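C alpha-dehydrogenase (Sphingobium sp. SYK-6, PDB 4YAG) binds NADH as a short-chain dehydrogenase of the lignin beta-aryl ether cleavage pathway, and probably oxidises the alpha-carbon alcohol of its substrate with NAD(+). Local coordinates at residues 12-16 / 36-42; 19-23 / 45-49. All coordinates share one frame; numbering follows the deposited sequence.

Contact 1 of 2, residues 12-16 / 36-42. With NAI (1,4-dihydronicotinamide adenine dinucleotide), chain C.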
ATOM      1  N   GLY A  12     -18.884   5.596   1.881  1.00  9.98           N
ATOM      2  CA  GLY A  12     -19.571   4.740   0.928  1.00 10.21           C
ATOM      3  C   GLY A  12     -20.821   4.120   1.541  1.00 10.35           C
ATOM      4  O   GLY A  12     -21.256   3.044   1.134  1.00 11.80           O
ATOM      5  N   GLY A  13     -21.419   4.821   2.505  1.00 11.58           N
ATOM      6  CA  GLY A  13     -22.536   4.298   3.259  1.00 11.75           C
ATOM      7  C   GLY A  13     -23.867   4.259   2.523  1.00 13.44           C
ATOM      8  O   GLY A  13     -24.845   3.714   3.036  1.00 13.54           O
ATOM      9  N   ALA A  14     -23.906   4.825   1.322  1.00 12.11           N
ATOM     10  CA  ALA A  14     -25.169   4.950   0.595  1.00 12.12           C
ATOM     11  C   ALA A  14     -25.362   3.924  -0.519  1.00 12.31           C
ATOM     12  O   ALA A  14     -26.320   4.015  -1.305  1.00 15.60           O
ATOM     13  CB  ALA A  14     -25.301   6.367   0.038  1.00 15.44           C
ATOM     14  N   SER A  15     -24.471   2.942  -0.597  1.00 11.81           N
ATOM     15  CA  SER A  15     -24.620   1.878  -1.568  1.00 12.84           C
ATOM     16  C   SER A  15     -23.918   0.618  -1.075  1.00 11.58           C
ATOM     17  O   SER A  15     -23.051   0.682  -0.196  1.00 11.74           O
ATOM     18  CB  SER A  15     -24.002   2.306  -2.900  1.00 16.43           C
ATOM     19  OG  SER A  15     -24.199   1.332  -3.908  1.00 14.62           O
ATOM     20  N   GLY A  16     -24.304  -0.524  -1.639  1.00 13.08           N
ATOM     21  CA  GLY A  16     -23.488  -1.728  -1.523  1.00 12.62           C
ATOM     22  C   GLY A  16     -23.201  -2.142  -0.088  1.00 11.29           C
ATOM     23  O   GLY A  16     -24.081  -2.150   0.772  1.00 12.96           O
ATOM     24  N   ASP A  36     -20.658  10.004   1.258  1.00 11.02           N
ATOM     25  CA  ASP A  36     -20.573   9.410  -0.082  1.00 11.41           C
ATOM     26  C   ASP A  36     -20.352  10.506  -1.105  1.00 11.69           C
ATOM     27  O   ASP A  36     -20.844  11.637  -0.952  1.00 11.88           O
ATOM     28  CB  ASP A  36     -21.877   8.657  -0.367  1.00 12.12           C
ATOM     29  CG  ASP A  36     -21.725   7.542  -1.379  1.00 13.16           C
ATOM     30  OD1 ASP A  36     -21.550   7.849  -2.579  1.00 14.34           O
ATOM     31  OD2 ASP A  36     -21.803   6.353  -0.962  1.00 13.93           O
ATOM     32  N   ILE A  37     -19.691  10.160  -2.198  1.00 11.19           N
ATOM     33  CA  ILE A  37     -19.415  11.123  -3.244  1.00 11.57           C
ATOM     34  C   ILE A  37     -20.600  11.268  -4.219  1.00 12.34           C
ATOM     35  O   ILE A  37     -20.663  12.222  -4.988  1.00 13.10           O
ATOM     36  CB  ILE A  37     -18.099  10.729  -4.001  1.00 11.11           C
ATOM     37  CG1 ILE A  37     -17.493  11.938  -4.714  1.00 12.90           C
ATOM     38  CG2 ILE A  37     -18.351   9.595  -4.971  1.00 11.98           C
ATOM     39  CD1 ILE A  37     -16.110  11.642  -5.271  1.00 12.85           C
ATOM     40  N   ARG A  38     -21.544  10.329  -4.172  1.00 12.51           N
ATOM     41  CA  ARG A  38     -22.674  10.307  -5.095  1.00 14.73           C
ATOM     42  C   ARG A  38     -23.942  10.846  -4.441  1.00 14.78           C
ATOM     43  O   ARG A  38     -24.513  10.193  -3.568  1.00 14.75           O
ATOM     44  CB  ARG A  38     -22.911   8.879  -5.583  1.00 16.62           C
ATOM     45  CG  ARG A  38     -21.858   8.388  -6.589  1.00 14.65           C
ATOM     46  CD  ARG A  38     -22.111   8.868  -8.000  1.00 16.64           C
ATOM     47  NE  ARG A  38     -23.384   8.377  -8.536  1.00 17.22           N
ATOM     48  CZ  ARG A  38     -23.546   7.181  -9.096  1.00 15.45           C
ATOM     49  NH1 ARG A  38     -22.516   6.338  -9.200  1.00 17.65           N
ATOM     50  NH2 ARG A  38     -24.743   6.813  -9.528  1.00 18.86           N
ATOM     51  N   GLN A  39     -24.371  12.026  -4.867  1.00 14.72           N
ATOM     52  CA  GLN A  39     -25.571  12.632  -4.307  1.00 16.00           C
ATOM     53  C   GLN A  39     -26.789  11.763  -4.561  1.00 16.85           C
ATOM     54  O   GLN A  39     -27.665  11.668  -3.693  1.00 17.12           O
ATOM     55  CB  GLN A  39     -25.816  14.028  -4.875  1.00 19.11           C
ATOM     56  CG  GLN A  39     -26.955  14.767  -4.146  1.00 19.51           C
ATOM     57  CD  GLN A  39     -26.664  14.979  -2.673  1.00 27.51           C
ATOM     58  OE1 GLN A  39     -25.711  15.668  -2.304  1.00 28.89           O
ATOM     59  NE2 GLN A  39     -27.499  14.394  -1.812  1.00 34.86           N
ATOM     60  N   ASP A  40     -26.850  11.121  -5.722  1.00 16.16           N
ATOM     61  CA  ASP A  40     -28.013  10.286  -6.028  1.00 16.72           C
ATOM     62  C   ASP A  40     -28.092   9.054  -5.114  1.00 16.83           C
ATOM     63  O   ASP A  40     -29.191   8.667  -4.684  1.00 17.94           O
ATOM     64  CB  ASP A  40     -28.097   9.915  -7.517  1.00 18.56           C
ATOM     65  CG  ASP A  40     -26.862   9.204  -8.040  1.00 21.28           C
ATOM     66  OD1 ASP A  40     -25.789   9.274  -7.415  1.00 22.38           O
ATOM     67  OD2 ASP A  40     -26.963   8.580  -9.115  1.00 25.61           O
ATOM     68  N   HIS A  41     -26.940   8.467  -4.795  1.00 14.90           N
ATOM     69  CA  HIS A  41     -26.901   7.381  -3.824  1.00 14.38           C
ATOM     70  C   HIS A  41     -27.380   7.877  -2.455  1.00 17.04           C
ATOM     71  O   HIS A  41     -28.170   7.202  -1.792  1.00 14.91           O
ATOM     72  CB  HIS A  41     -25.492   6.767  -3.701  1.00 14.31           C
ATOM     73  CG  HIS A  41     -25.064   6.005  -4.908  1.00 13.45           C
ATOM     74  ND1 HIS A  41     -23.852   5.317  -4.958  1.00 12.91           N
ATOM     75  CD2 HIS A  41     -25.640   5.780  -6.105  1.00 14.72           C
ATOM     76  CE1 HIS A  41     -23.732   4.718  -6.100  1.00 14.85           C
ATOM     77  NE2 HIS A  41     -24.802   4.989  -6.849  1.00 15.89           N
ATOM     78  N   LEU A  42     -26.895   9.038  -2.020  1.00 14.25           N
ATOM     79  CA  LEU A  42     -27.302   9.587  -0.720  1.00 14.32           C
ATOM     80  C   LEU A  42     -28.808   9.821  -0.690  1.00 15.89           C
ATOM     81  O   LEU A  42     -29.455   9.536   0.327  1.00 16.07           O
ATOM     82  CB  LEU A  42     -26.582  10.899  -0.413  1.00 14.61           C
ATOM     83  CG  LEU A  42     -25.082  10.763  -0.131  1.00 15.36           C
ATOM     84  CD1 LEU A  42     -24.399  12.111  -0.109  1.00 17.08           C
ATOM     85  CD2 LEU A  42     -24.823  10.056   1.176  1.00 13.18           C
TER
HETATM   86  PA  NAI C 500     -20.540   0.475  -4.135  1.00 12.26           P
HETATM   87  O1A NAI C 500     -20.074   1.291  -5.309  1.00 13.07           O
HETATM   88  O2A NAI C 500     -21.936  -0.110  -4.217  1.00 12.85           O
HETATM   89  O5B NAI C 500     -20.427   1.315  -2.810  1.00 12.03           O
HETATM   90  C5B NAI C 500     -19.350   2.190  -2.635  1.00 11.14           C
HETATM   91  C4B NAI C 500     -19.873   3.545  -2.372  1.00 10.90           C
HETATM   92  O4B NAI C 500     -18.678   4.337  -2.072  1.00 10.80           O
HETATM   93  C3B NAI C 500     -20.596   4.195  -3.467  1.00 10.83           C
HETATM   94  O3B NAI C 500     -21.880   4.704  -3.050  1.00 13.10           O
HETATM   95  C2B NAI C 500     -19.702   5.235  -3.934  1.00 11.93           C
HETATM   96  O2B NAI C 500     -20.374   6.372  -4.496  1.00 14.03           O
HETATM   97  C1B NAI C 500     -18.873   5.569  -2.776  1.00 10.04           C
HETATM   98  N9A NAI C 500     -17.609   6.168  -3.116  1.00 10.64           N
HETATM   99  C8A NAI C 500     -16.743   5.824  -4.133  1.00 12.31           C
HETATM  100  N7A NAI C 500     -15.697   6.661  -4.153  1.00 12.13           N
HETATM  101  C5A NAI C 500     -15.841   7.570  -3.137  1.00 10.98           C
HETATM  102  C6A NAI C 500     -15.114   8.659  -2.655  1.00 10.46           C
HETATM  103  N6A NAI C 500     -13.946   9.064  -3.316  1.00 10.89           N
HETATM  104  N1A NAI C 500     -15.568   9.362  -1.585  1.00  9.69           N
HETATM  105  C2A NAI C 500     -16.729   9.011  -0.983  1.00 10.71           C
HETATM  106  N3A NAI C 500     -17.469   7.976  -1.408  1.00  9.74           N
HETATM  107  C4A NAI C 500     -17.059   7.252  -2.474  1.00 10.25           C
HETATM  108  O3  NAI C 500     -19.479  -0.701  -4.053  1.00 11.66           O
HETATM  109  PN  NAI C 500     -19.098  -1.704  -2.851  1.00 11.74           P
HETATM  110  O1N NAI C 500     -20.153  -1.739  -1.753  1.00 11.47           O
HETATM  111  O2N NAI C 500     -18.868  -3.034  -3.526  1.00 13.42           O
HETATM  112  O5D NAI C 500     -17.723  -1.091  -2.286  1.00 10.97           O
HETATM  113  C5D NAI C 500     -17.461  -0.973  -0.885  1.00  9.61           C
HETATM  114  C4D NAI C 500     -16.090  -1.462  -0.589  1.00 11.22           C
HETATM  115  O4D NAI C 500     -16.086  -2.930  -0.724  1.00 11.28           O
HETATM  116  C3D NAI C 500     -15.052  -0.958  -1.493  1.00 10.66           C
HETATM  117  O3D NAI C 500     -13.914  -0.536  -0.713  1.00 11.52           O
HETATM  118  C2D NAI C 500     -14.698  -2.085  -2.352  1.00 11.62           C
HETATM  119  O2D NAI C 500     -13.347  -1.977  -2.819  1.00 12.45           O
HETATM  120  C1D NAI C 500     -14.864  -3.243  -1.494  1.00  9.62           C
HETATM  121  N1N NAI C 500     -15.054  -4.530  -2.054  1.00 11.56           N
HETATM  122  C2N NAI C 500     -16.183  -4.901  -2.745  1.00 11.72           C
HETATM  123  C3N NAI C 500     -16.296  -6.193  -3.230  1.00 13.40           C
HETATM  124  C7N NAI C 500     -17.510  -6.623  -3.981  1.00 14.73           C
HETATM  125  O7N NAI C 500     -17.576  -7.732  -4.553  1.00 15.48           O
HETATM  126  N7N NAI C 500     -18.667  -5.731  -3.949  1.00 14.12           N
HETATM  127  C4N NAI C 500     -15.300  -7.134  -3.029  1.00 15.07           C
HETATM  128  C5N NAI C 500     -14.197  -6.761  -2.285  1.00 14.07           C
HETATM  129  C6N NAI C 500     -14.085  -5.485  -1.797  1.00 13.89           C
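Asp36 turns its CG anti to its backbone N (chi1 -155°), which carries the carboxylate toward the loop at residues 12-16 and the adenosine ribose of the NADH. His41, with CG beside its own backbone N (chi1 -69°), brings its ring in next to Ser15 and the same ribose. The carboxylate takes one ribose hydroxyl on each oxygen: NAI O2B donates to Asp36 OD1 at 2.7 Å, and NAI O3B donates to Asp36 OD2, also at 2.7 Å. O3B is gripped twice, because His41 ND1 donates to it at 2.8 Å in a fairly straight bond (162°), with the ring meeting the hydroxyl at its edge. The rotation of the carboxylate is further fixed by Arg38 N, which donates to the anti lone pair of OD1 and closes an Asx turn. OD2 also lies 3.3 Å from Gly12 CA, and Ala14 N reaches OD2 in a weak bond of 3.5 Å. Between the segments, the methyl CB of Ala14 rests 3.5 Å from the carbonyl O of His41, with Leu42 CD2 against its flank. Ser15 OG donates to the phosphate oxygen NAI O2A at 2.7 Å, and Arg194 also bonds this hydroxyl. Glu197 is hydrogen-bonded to His41 NE2 and salt-bridged to Arg38, so the ring is held at both nitrogens. The glycine-rich TGxxxGxG loop, which folds as a type I turn from Gly12 to Ser15 before helix 16-27, and the aspartate that ends strand 31-36 and binds both ribose hydroxyls are characteristic of NAD(H)-binding short-chain dehydrogenases with a Rossmann fold.

Contact 2 of 2, residues 19-23 / 45-49; sequences FGIAQ and ARQFF
Phe19 and Phe48 make the one edge-to-face aromatic pair of this contact. Phe19 CZ points at the face of the Phe48 ring, 3.4 Å above its plane and over its centre; the centroids are 4.8 Å apart and the planes 80° from each other, so the T-shaped geometry is well defined. Phe19 reaches across because its CG lies anti to its backbone N (chi1 180°), and Phe48 has the same first torsion on the other helix. A second aromatic pair, Phe19 with Phe49, is oblique, with planes 61° apart: Phe19 CE1 comes 3.6 Å from Phe49 CE2, and the two side chains run alongside each other, pointing opposite ways. Together the three phenylalanines form an aromatic cluster.

Methyl and methylene groups pack against the rings. Ala45 CB lies 4.2 Å from Phe19 CE1, and Ala22 CB is 4.4 Å from Phe49 CZ. Gln23 lays its extended chain against the same rings, with CG 4.2 Å from Phe49 CZ, and the side chain as a whole crosses that of Phe48 at about a right angle. Beneath, Ala22 and Phe49 rest on Leu32 of strand 31-36, while Ala22 and Ala45 touch Leu34.

Polar links do not cross the gap: no hydrogen bond or salt bridge joins the two segments. Their axes approach only to 12.4 Å, a spacing that the aromatic side chains span. Arg52 adds a cation-pi contact to Phe48. The direct contact between these two segments is apolar, so it probably relies on dispersion and burial, with the T-shaped pair adding a directional electrostatic term.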
ATOM      1  N   PHE A  19     -23.908   0.331   2.735  1.00 11.68           N
ATOM      2  CA  PHE A  19     -25.320   0.476   3.018  1.00 11.71           C
ATOM      3  C   PHE A  19     -25.863  -0.745   3.792  1.00 12.03           C
ATOM      4  O   PHE A  19     -26.748  -0.624   4.640  1.00 13.21           O
ATOM      5  CB  PHE A  19     -26.076   0.715   1.707  1.00 13.12           C
ATOM      6  CG  PHE A  19     -27.559   0.872   1.871  1.00 16.15           C
ATOM      7  CD1 PHE A  19     -28.079   1.971   2.510  1.00 17.29           C
ATOM      8  CD2 PHE A  19     -28.425  -0.079   1.363  1.00 20.39           C
ATOM      9  CE1 PHE A  19     -29.466   2.111   2.653  1.00 18.57           C
ATOM     10  CE2 PHE A  19     -29.798   0.070   1.500  1.00 23.30           C
ATOM     11  CZ  PHE A  19     -30.296   1.158   2.150  1.00 20.47           C
ATOM     12  N   GLY A  20     -25.315  -1.924   3.513  1.00 12.41           N
ATOM     13  CA  GLY A  20     -25.662  -3.122   4.263  1.00 12.46           C
ATOM     14  C   GLY A  20     -25.215  -2.991   5.715  1.00 12.34           C
ATOM     15  O   GLY A  20     -25.953  -3.348   6.639  1.00 12.77           O
ATOM     16  N   ILE A  21     -24.006  -2.491   5.917  1.00 11.38           N
ATOM     17  CA  ILE A  21     -23.492  -2.208   7.259  1.00 12.01           C
ATOM     18  C   ILE A  21     -24.382  -1.166   7.962  1.00 12.33           C
ATOM     19  O   ILE A  21     -24.774  -1.325   9.115  1.00 12.86           O
ATOM     20  CB  ILE A  21     -22.031  -1.742   7.207  1.00 12.66           C
ATOM     21  CG1 ILE A  21     -21.119  -2.882   6.727  1.00 14.27           C
ATOM     22  CG2 ILE A  21     -21.577  -1.237   8.558  1.00 11.69           C
ATOM     23  CD1 ILE A  21     -19.688  -2.463   6.426  1.00 13.14           C
ATOM     24  N   ALA A  22     -24.746  -0.114   7.235  1.00 11.40           N
ATOM     25  CA  ALA A  22     -25.599   0.920   7.788  1.00 12.27           C
ATOM     26  C   ALA A  22     -26.906   0.336   8.312  1.00 13.88           C
ATOM     27  O   ALA A  22     -27.328   0.625   9.431  1.00 13.23           O
ATOM     28  CB  ALA A  22     -25.888   1.962   6.744  1.00 13.08           C
ATOM     29  N   GLN A  23     -27.563  -0.482   7.500  1.00 12.54           N
ATOM     30  CA  GLN A  23     -28.829  -1.062   7.898  1.00 13.22           C
ATOM     31  C   GLN A  23     -28.700  -1.894   9.165  1.00 13.21           C
ATOM     32  O   GLN A  23     -29.546  -1.833  10.046  1.00 14.02           O
ATOM     33  CB  GLN A  23     -29.387  -1.949   6.791  1.00 14.63           C
ATOM     34  CG  GLN A  23     -29.906  -1.208   5.583  1.00 16.17           C
ATOM     35  CD  GLN A  23     -30.127  -2.154   4.422  1.00 15.62           C
ATOM     36  OE1 GLN A  23     -29.276  -2.272   3.517  1.00 21.46           O
ATOM     37  NE2 GLN A  23     -31.213  -2.873   4.463  1.00 15.56           N
ATOM     38  N   ALA A  45     -30.611   6.501  -0.311  1.00 15.78           N
ATOM     39  CA  ALA A  45     -30.465   5.984   1.042  1.00 15.79           C
ATOM     40  C   ALA A  45     -31.384   6.744   1.989  1.00 17.51           C
ATOM     41  O   ALA A  45     -31.997   6.154   2.873  1.00 20.20           O
ATOM     42  CB  ALA A  45     -29.029   6.099   1.495  1.00 15.74           C
ATOM     43  N   ARG A  46     -31.467   8.058   1.803  1.00 19.32           N
ATOM     44  CA  ARG A  46     -32.337   8.899   2.615  1.00 20.38           C
ATOM     45  C   ARG A  46     -33.774   8.423   2.483  1.00 23.95           C
ATOM     46  O   ARG A  46     -34.492   8.245   3.469  1.00 22.82           O
ATOM     47  CB  ARG A  46     -32.228  10.348   2.143  1.00 27.69           C
ATOM     48  CG  ARG A  46     -32.982  11.364   2.965  1.00 38.64           C
ATOM     49  CD  ARG A  46     -32.663  12.785   2.470  1.00 45.15           C
ATOM     50  NE  ARG A  46     -31.251  13.126   2.653  1.00 43.99           N
ATOM     51  CZ  ARG A  46     -30.380  13.350   1.670  1.00 50.38           C
ATOM     52  NH1 ARG A  46     -30.737  13.300   0.390  1.00 53.87           N
ATOM     53  NH2 ARG A  46     -29.130  13.645   1.983  1.00 53.20           N
ATOM     54  N   GLN A  47     -34.200   8.222   1.250  1.00 19.59           N
ATOM     55  CA  GLN A  47     -35.564   7.795   0.989  1.00 19.32           C
ATOM     56  C   GLN A  47     -35.848   6.409   1.599  1.00 19.16           C
ATOM     57  O   GLN A  47     -36.941   6.158   2.130  1.00 20.47           O
ATOM     58  CB  GLN A  47     -35.859   7.813  -0.516  1.00 23.96           C
ATOM     59  CG  GLN A  47     -37.247   7.283  -0.837  1.00 34.96           C
ATOM     60  CD  GLN A  47     -37.456   7.009  -2.311  1.00 52.92           C
ATOM     61  OE1 GLN A  47     -37.111   7.826  -3.163  1.00 58.13           O
ATOM     62  NE2 GLN A  47     -38.019   5.845  -2.622  1.00 53.98           N
ATOM     63  N   PHE A  48     -34.875   5.515   1.517  1.00 18.78           N
ATOM     64  CA  PHE A  48     -34.987   4.176   2.095  1.00 17.98           C
ATOM     65  C   PHE A  48     -35.249   4.244   3.590  1.00 20.17           C
ATOM     66  O   PHE A  48     -36.156   3.592   4.101  1.00 20.83           O
ATOM     67  CB  PHE A  48     -33.710   3.390   1.827  1.00 17.22           C
ATOM     68  CG  PHE A  48     -33.704   2.019   2.420  1.00 17.50           C
ATOM     69  CD1 PHE A  48     -33.309   1.815   3.733  1.00 19.71           C
ATOM     70  CD2 PHE A  48     -34.073   0.923   1.660  1.00 22.04           C
ATOM     71  CE1 PHE A  48     -33.292   0.548   4.278  1.00 20.01           C
ATOM     72  CE2 PHE A  48     -34.048  -0.351   2.197  1.00 24.29           C
ATOM     73  CZ  PHE A  48     -33.666  -0.535   3.509  1.00 19.66           C
ATOM     74  N   PHE A  49     -34.465   5.044   4.298  1.00 20.62           N
ATOM     75  CA  PHE A  49     -34.634   5.143   5.746  1.00 20.82           C
ATOM     76  C   PHE A  49     -35.874   5.930   6.141  1.00 20.11           C
ATOM     77  O   PHE A  49     -36.465   5.647   7.182  1.00 22.40           O
ATOM     78  CB  PHE A  49     -33.370   5.698   6.398  1.00 20.14           C
ATOM     79  CG  PHE A  49     -32.244   4.720   6.398  1.00 19.07           C
ATOM     80  CD1 PHE A  49     -32.346   3.534   7.105  1.00 22.94           C
ATOM     81  CD2 PHE A  49     -31.096   4.950   5.660  1.00 19.97           C
ATOM     82  CE1 PHE A  49     -31.339   2.617   7.086  1.00 23.04           C
ATOM     83  CE2 PHE A  49     -30.097   4.042   5.645  1.00 18.67           C
ATOM     84  CZ  PHE A  49     -30.207   2.876   6.361  1.00 22.39           C
TER

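How the contacts relate
Contacts 1 and 2 lie about 10 Å apart, centre to centre, and their segments alternate along the chain: 12-16, 19-23, 36-42, 45-49. Both belong to the first beta-alpha-beta-alpha portion of the parallel Rossmann sheet, where helix 16-27 connects strands 7-11 and 31-36 and helix 39-51 follows. The glycine-rich turn of contact 1 leads into the first helix of contact 2, and both contacts use helix 39-51. They touch directly: Ala14 CB is 4.0 Å from Ala45 CB, and Gly13 O is 3.5 Å from Phe19 CB. Contact 1 thus forms the cofactor-facing end of a unit whose two helices pack together in contact 2.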